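Local coordinates for citrate lyase subunit beta-like protein (Mycobacterium tuberculosis H37Rv, PDB 6CHU), which is a magnesium-dependent lyase of the HpcH/HpaI aldolase family, linked to itaconate dissimilation and leucine catabolism, at residues A105-L110 / D135-M140; C127-A132 / S179-L184. One frame throughout, in Å; residues are numbered along the deposited sequence. Where two conformers were deposited one is given.

Contact 1: A105-L110 / D135-M140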
loop_
_atom_site.group_PDB
_atom_site.type_symbol
_atom_site.label_atom_id
_atom_site.label_comp_id
_atom_site.label_asym_id
_atom_site.label_seq_id
_atom_site.Cartn_x
_atom_site.Cartn_y
_atom_site.Cartn_z
ATOM N N ALA A 105 5.286 0.021 21.480
ATOM C CA ALA A 105 5.677 -0.403 22.821
ATOM C C ALA A 105 6.966 -1.228 22.803
ATOM O O ALA A 105 7.792 -1.114 23.721
ATOM C CB ALA A 105 4.536 -1.183 23.479
ATOM N N GLN A 106 7.165 -2.054 21.768
ATOM C CA GLN A 106 8.411 -2.820 21.679
ATOM C C GLN A 106 9.609 -1.899 21.495
ATOM O O GLN A 106 10.699 -2.183 22.004
ATOM C CB GLN A 106 8.353 -3.835 20.530
ATOM C CG GLN A 106 7.599 -5.104 20.876
ATOM C CD GLN A 106 7.648 -6.111 19.736
ATOM O OE1 GLN A 106 8.039 -5.773 18.618
ATOM N NE2 GLN A 106 7.268 -7.354 20.022
ATOM N N VAL A 107 9.430 -0.800 20.757
ATOM C CA VAL A 107 10.515 0.160 20.585
ATOM C C VAL A 107 10.749 0.928 21.874
ATOM O O VAL A 107 11.895 1.118 22.309
ATOM C CB VAL A 107 10.215 1.111 19.409
ATOM C CG1 VAL A 107 11.285 2.201 19.321
ATOM C CG2 VAL A 107 10.145 0.331 18.090
ATOM N N ILE A 108 9.666 1.365 22.521
ATOM C CA ILE A 108 9.786 2.172 23.731
ATOM C C ILE A 108 10.463 1.391 24.849
ATOM O O ILE A 108 11.216 1.968 25.651
ATOM C CB ILE A 108 8.388 2.692 24.126
ATOM C CG1 ILE A 108 7.931 3.758 23.129
ATOM C CG2 ILE A 108 8.370 3.241 25.568
ATOM C CD1 ILE A 108 6.450 4.066 23.206
ATOM N N GLU A 109 10.246 0.071 24.917
ATOM C CA GLU A 109 10.880 -0.650 26.018
ATOM C C GLU A 109 12.392 -0.763 25.862
ATOM O O GLU A 109 13.054 -1.255 26.783
ATOM C CB GLU A 109 10.248 -2.035 26.197
ATOM C CG GLU A 109 10.416 -2.997 25.047
ATOM C CD GLU A 109 9.715 -4.323 25.304
ATOM O OE1 GLU A 109 9.726 -5.202 24.410
ATOM O OE2 GLU A 109 9.139 -4.479 26.400
ATOM N N LEU A 110 12.946 -0.298 24.745
ATOM C CA LEU A 110 14.383 -0.235 24.536
ATOM C C LEU A 110 14.983 1.129 24.870
ATOM O O LEU A 110 16.210 1.261 24.839
ATOM C CB LEU A 110 14.719 -0.601 23.084
ATOM C CG LEU A 110 14.236 -1.994 22.654
ATOM C CD1 LEU A 110 14.459 -2.259 21.149
ATOM C CD2 LEU A 110 14.910 -3.074 23.519
ATOM N N ASP A 135 9.381 7.474 20.061
ATOM C CA ASP A 135 10.492 8.378 20.363
ATOM C C ASP A 135 11.884 7.761 20.193
ATOM O O ASP A 135 12.790 8.485 19.742
ATOM C CB ASP A 135 10.324 8.945 21.780
ATOM C CG ASP A 135 9.418 10.177 21.827
ATOM O OD1 ASP A 135 9.049 10.712 20.758
ATOM O OD2 ASP A 135 9.081 10.616 22.947
ATOM N N PRO A 136 12.141 6.487 20.524
ATOM C CA PRO A 136 13.497 5.942 20.313
ATOM C C PRO A 136 13.864 5.682 18.863
ATOM O O PRO A 136 15.051 5.467 18.584
ATOM C CB PRO A 136 13.481 4.629 21.112
ATOM C CG PRO A 136 12.383 4.827 22.123
ATOM C CD PRO A 136 11.335 5.547 21.326
ATOM N N THR A 137 12.903 5.663 17.938
ATOM C CA THR A 137 13.189 5.198 16.585
ATOM C C THR A 137 14.080 6.195 15.856
ATOM O O THR A 137 13.803 7.399 15.841
ATOM C CB THR A 137 11.891 4.985 15.806
ATOM O OG1 THR A 137 11.093 3.989 16.461
ATOM C CG2 THR A 137 12.180 4.536 14.360
ATOM N N VAL A 138 15.169 5.695 15.271
ATOM C CA VAL A 138 15.999 6.501 14.383
ATOM C C VAL A 138 16.027 5.961 12.963
ATOM O O VAL A 138 16.518 6.663 12.064
ATOM C CB VAL A 138 17.441 6.653 14.923
ATOM C CG1 VAL A 138 17.432 7.356 16.285
ATOM C CG2 VAL A 138 18.159 5.295 15.001
ATOM N N GLY A 139 15.502 4.766 12.721
ATOM C CA GLY A 139 15.460 4.211 11.379
ATOM C C GLY A 139 14.445 3.099 11.278
ATOM O O GLY A 139 14.063 2.484 12.282
ATOM N N MET A 140 14.005 2.844 10.041
ATOM C CA MET A 140 13.129 1.727 9.717
ATOM C C MET A 140 13.800 0.887 8.645
ATOM O O MET A 140 14.300 1.432 7.652
ATOM C CB MET A 140 11.764 2.188 9.199
ATOM C CG MET A 140 10.990 3.144 10.114
ATOM S SD MET A 140 10.284 2.247 11.512
ATOM C CE MET A 140 8.988 1.314 10.697
#
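Pro136 meets Val107 and Ile108 where the end of helix 104-108 passes over the start of strand 137-142. The CA atoms of Ile108 and Pro136, 6.3 Å apart, are the nearest pair across the contact. No hydrogen bond crosses the contact, and the packing is mostly apolar. On the strand side the proline ring supplies most of it. Its CB lies 3.7 Å from CG1 of Val107, and the two side chains meet at a slant. CG of Pro136 also approaches the helix backbone, 3.7 Å from O of Val107 and 4.0 Å from CA of Ile108. The Ile108 side chain adds a looser touch, with its CG1 4.2 Å from CD of Pro136.

Thr137 comes next and meets the same valine branch. Its OG1 lies 3.4 Å from CG1 of Val107, the two side chains crossing at about a right angle. CG1 reaches this position because it stands anti to the backbone N of Val107 (chi1 174°). One methyl thus packs on both Pro136 and Thr137. The touch on OG1 is packing. The polar partner of that hydroxyl is Ile131 O in helix 128-133, so its hydrogen bond ties the strand start to the preceding helix.

From Val138 to Met140 the strand moves away from helix 104-108 and enters the barrel sheet. Val138 has backbone bonds to Val115 on one neighbouring strand and Leu184 on the other. Met140 also pairs with Leu184, and its side chain packs on Ile131 and Ala132 of helix 128-133. Val107 touches Ile131 as well. The contact therefore lies where two helices of the outer layer of the TIM barrel, 104-108 and 128-133, pack at the start of strand 137-142, beside strand 114-119.

Contact 2: C127-A132 / S179-L184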
loop_
_atom_site.group_PDB
_atom_site.type_symbol
_atom_site.label_atom_id
_atom_site.label_comp_id
_atom_site.label_asym_id
_atom_site.label_seq_id
_atom_site.Cartn_x
_atom_site.Cartn_y
_atom_site.Cartn_z
ATOM N N CYS A 127 1.451 -1.716 11.604
ATOM C CA CYS A 127 1.779 -0.753 12.646
ATOM C C CYS A 127 2.991 0.106 12.302
ATOM O O CYS A 127 3.566 0.725 13.206
ATOM C CB CYS A 127 2.030 -1.481 13.971
ATOM S SG CYS A 127 0.536 -2.268 14.610
ATOM N N ALA A 128 3.378 0.172 11.021
ATOM C CA ALA A 128 4.643 0.810 10.662
ATOM C C ALA A 128 4.695 2.278 11.085
ATOM O O ALA A 128 5.741 2.759 11.538
ATOM C CB ALA A 128 4.897 0.668 9.153
ATOM N N ALA A 129 3.599 3.022 10.907
ATOM C CA ALA A 129 3.614 4.438 11.271
ATOM C C ALA A 129 3.792 4.624 12.775
ATOM O O ALA A 129 4.529 5.514 13.222
ATOM C CB ALA A 129 2.328 5.124 10.802
ATOM N N GLU A 130 3.113 3.804 13.576
ATOM C CA GLU A 130 3.254 3.912 15.025
ATOM C C GLU A 130 4.668 3.548 15.467
ATOM O O GLU A 130 5.219 4.152 16.395
ATOM C CB GLU A 130 2.221 3.014 15.708
ATOM C CG GLU A 130 0.748 3.464 15.518
ATOM C CD GLU A 130 0.239 3.436 14.055
ATOM O OE1 GLU A 130 0.731 2.632 13.207
ATOM O OE2 GLU A 130 -0.674 4.243 13.755
ATOM N N ILE A 131 5.265 2.554 14.818
ATOM C CA ILE A 131 6.639 2.168 15.130
ATOM C C ILE A 131 7.609 3.289 14.764
ATOM O O ILE A 131 8.503 3.651 15.545
ATOM C CB ILE A 131 6.974 0.856 14.396
ATOM C CG1 ILE A 131 6.132 -0.284 14.979
ATOM C CG2 ILE A 131 8.441 0.532 14.515
ATOM C CD1 ILE A 131 6.192 -1.580 14.138
ATOM N N ALA A 132 7.447 3.862 13.568
ATOM C CA ALA A 132 8.341 4.937 13.138
ATOM C C ALA A 132 8.226 6.175 14.020
ATOM O O ALA A 132 9.222 6.878 14.237
ATOM C CB ALA A 132 8.054 5.307 11.679
ATOM N N SER A 179 10.216 8.095 6.390
ATOM C CA SER A 179 10.401 9.465 5.941
ATOM C C SER A 179 9.380 10.411 6.562
ATOM O O SER A 179 9.690 11.585 6.789
ATOM C CB SER A 179 10.339 9.519 4.414
ATOM O OG SER A 179 10.666 10.812 3.947
ATOM N N ALA A 180 8.176 9.918 6.869
ATOM C CA ALA A 180 7.155 10.762 7.484
ATOM C C ALA A 180 7.581 11.252 8.860
ATOM O O ALA A 180 7.094 12.288 9.328
ATOM C CB ALA A 180 5.839 9.995 7.617
ATOM N N PHE A 181 8.456 10.502 9.536
ATOM C CA PHE A 181 8.882 10.864 10.885
ATOM C C PHE A 181 10.378 11.155 10.959
ATOM O O PHE A 181 10.961 11.169 12.049
ATOM C CB PHE A 181 8.450 9.771 11.858
ATOM C CG PHE A 181 6.958 9.667 11.964
ATOM C CD1 PHE A 181 6.247 10.595 12.720
ATOM C CD2 PHE A 181 6.260 8.708 11.243
ATOM C CE1 PHE A 181 4.861 10.542 12.789
ATOM C CE2 PHE A 181 4.874 8.642 11.314
ATOM C CZ PHE A 181 4.176 9.553 12.082
ATOM N N GLY A 182 10.993 11.451 9.819
ATOM C CA GLY A 182 12.384 11.867 9.786
ATOM C C GLY A 182 13.380 10.776 10.114
ATOM O O GLY A 182 14.495 11.082 10.554
ATOM N N ARG A 183 13.015 9.514 9.912
ATOM C CA ARG A 183 13.901 8.402 10.246
ATOM C C ARG A 183 14.704 7.972 9.027
ATOM O O ARG A 183 14.319 8.218 7.879
ATOM C CB ARG A 183 13.107 7.207 10.779
ATOM C CG ARG A 183 11.973 7.564 11.766
ATOM C CD ARG A 183 12.469 8.393 12.952
ATOM N NE ARG A 183 11.482 8.391 14.026
ATOM C CZ ARG A 183 11.501 9.228 15.060
ATOM N NH1 ARG A 183 12.444 10.163 15.139
ATOM N NH2 ARG A 183 10.567 9.146 16.006
ATOM N N LEU A 184 15.836 7.312 9.287
ATOM C CA LEU A 184 16.562 6.649 8.209
ATOM C C LEU A 184 15.713 5.532 7.621
ATOM O O LEU A 184 15.004 4.829 8.345
ATOM C CB LEU A 184 17.868 6.049 8.721
ATOM C CG LEU A 184 19.176 6.822 8.800
ATOM C CD1 LEU A 184 20.275 5.810 9.057
ATOM C CD2 LEU A 184 19.455 7.563 7.525
#
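The CA atoms of Ala132 and Phe181, 6.4 Å apart, are the nearest pair across the contact, where helix 128-133 passes the end of helix 165-180. The Phe181 ring slants against the short helix. Its CD2 is 3.9 Å from CB of Ala132, and its CE2 is 3.7 Å from O of Ala129. Next in the chain, Gly182 has positive phi (70°) and is the C-prime residue of a Schellman motif that ends helix 165-180. This turn leads the chain into strand 184-187 of the TIM barrel. On the way, Arg183 reaches back to the other helix. Its chain bends at chi2 and turns the edge of the guanidinium group to O of Ala132, which sits in the last turn of helix 128-133. NE donates a nearly straight hydrogen bond to that oxygen, 2.7 Å long with an angle of 163° at the hydrogen. It comes nearly in line with the carbonyl, at a C=O...N angle of 165°. NH2 of Arg183 adds a weak second bond to O of Ala132, 3.2 Å long. Arg123 of a neighbouring subunit packs on Phe181 and bonds to Ala180 O.

The centres of contact 1 and contact 2 lie about 10 Å apart, on the same side of the chain's centre. Their segments alternate along the chain: 105-110, 127-132, 135-140, then 179-184. Helix 128-133 runs almost directly into strand 137-142, so one short connection joins the two contacts. They also touch in space. Thr137 O lies over the face of the Arg183 guanidinium, 3.0 Å from its CZ, and Thr137 CB packs 3.6 Å from Ala132 O. Contact 1 packs helix 104-108 on the start of strand 137-142, and contact 2 packs helix 128-133 on the end of helix 165-180, in neighbouring parts of one TIM barrel. Contact 1 stays within its own subunit, whereas contact 2 lies at the trimer interface.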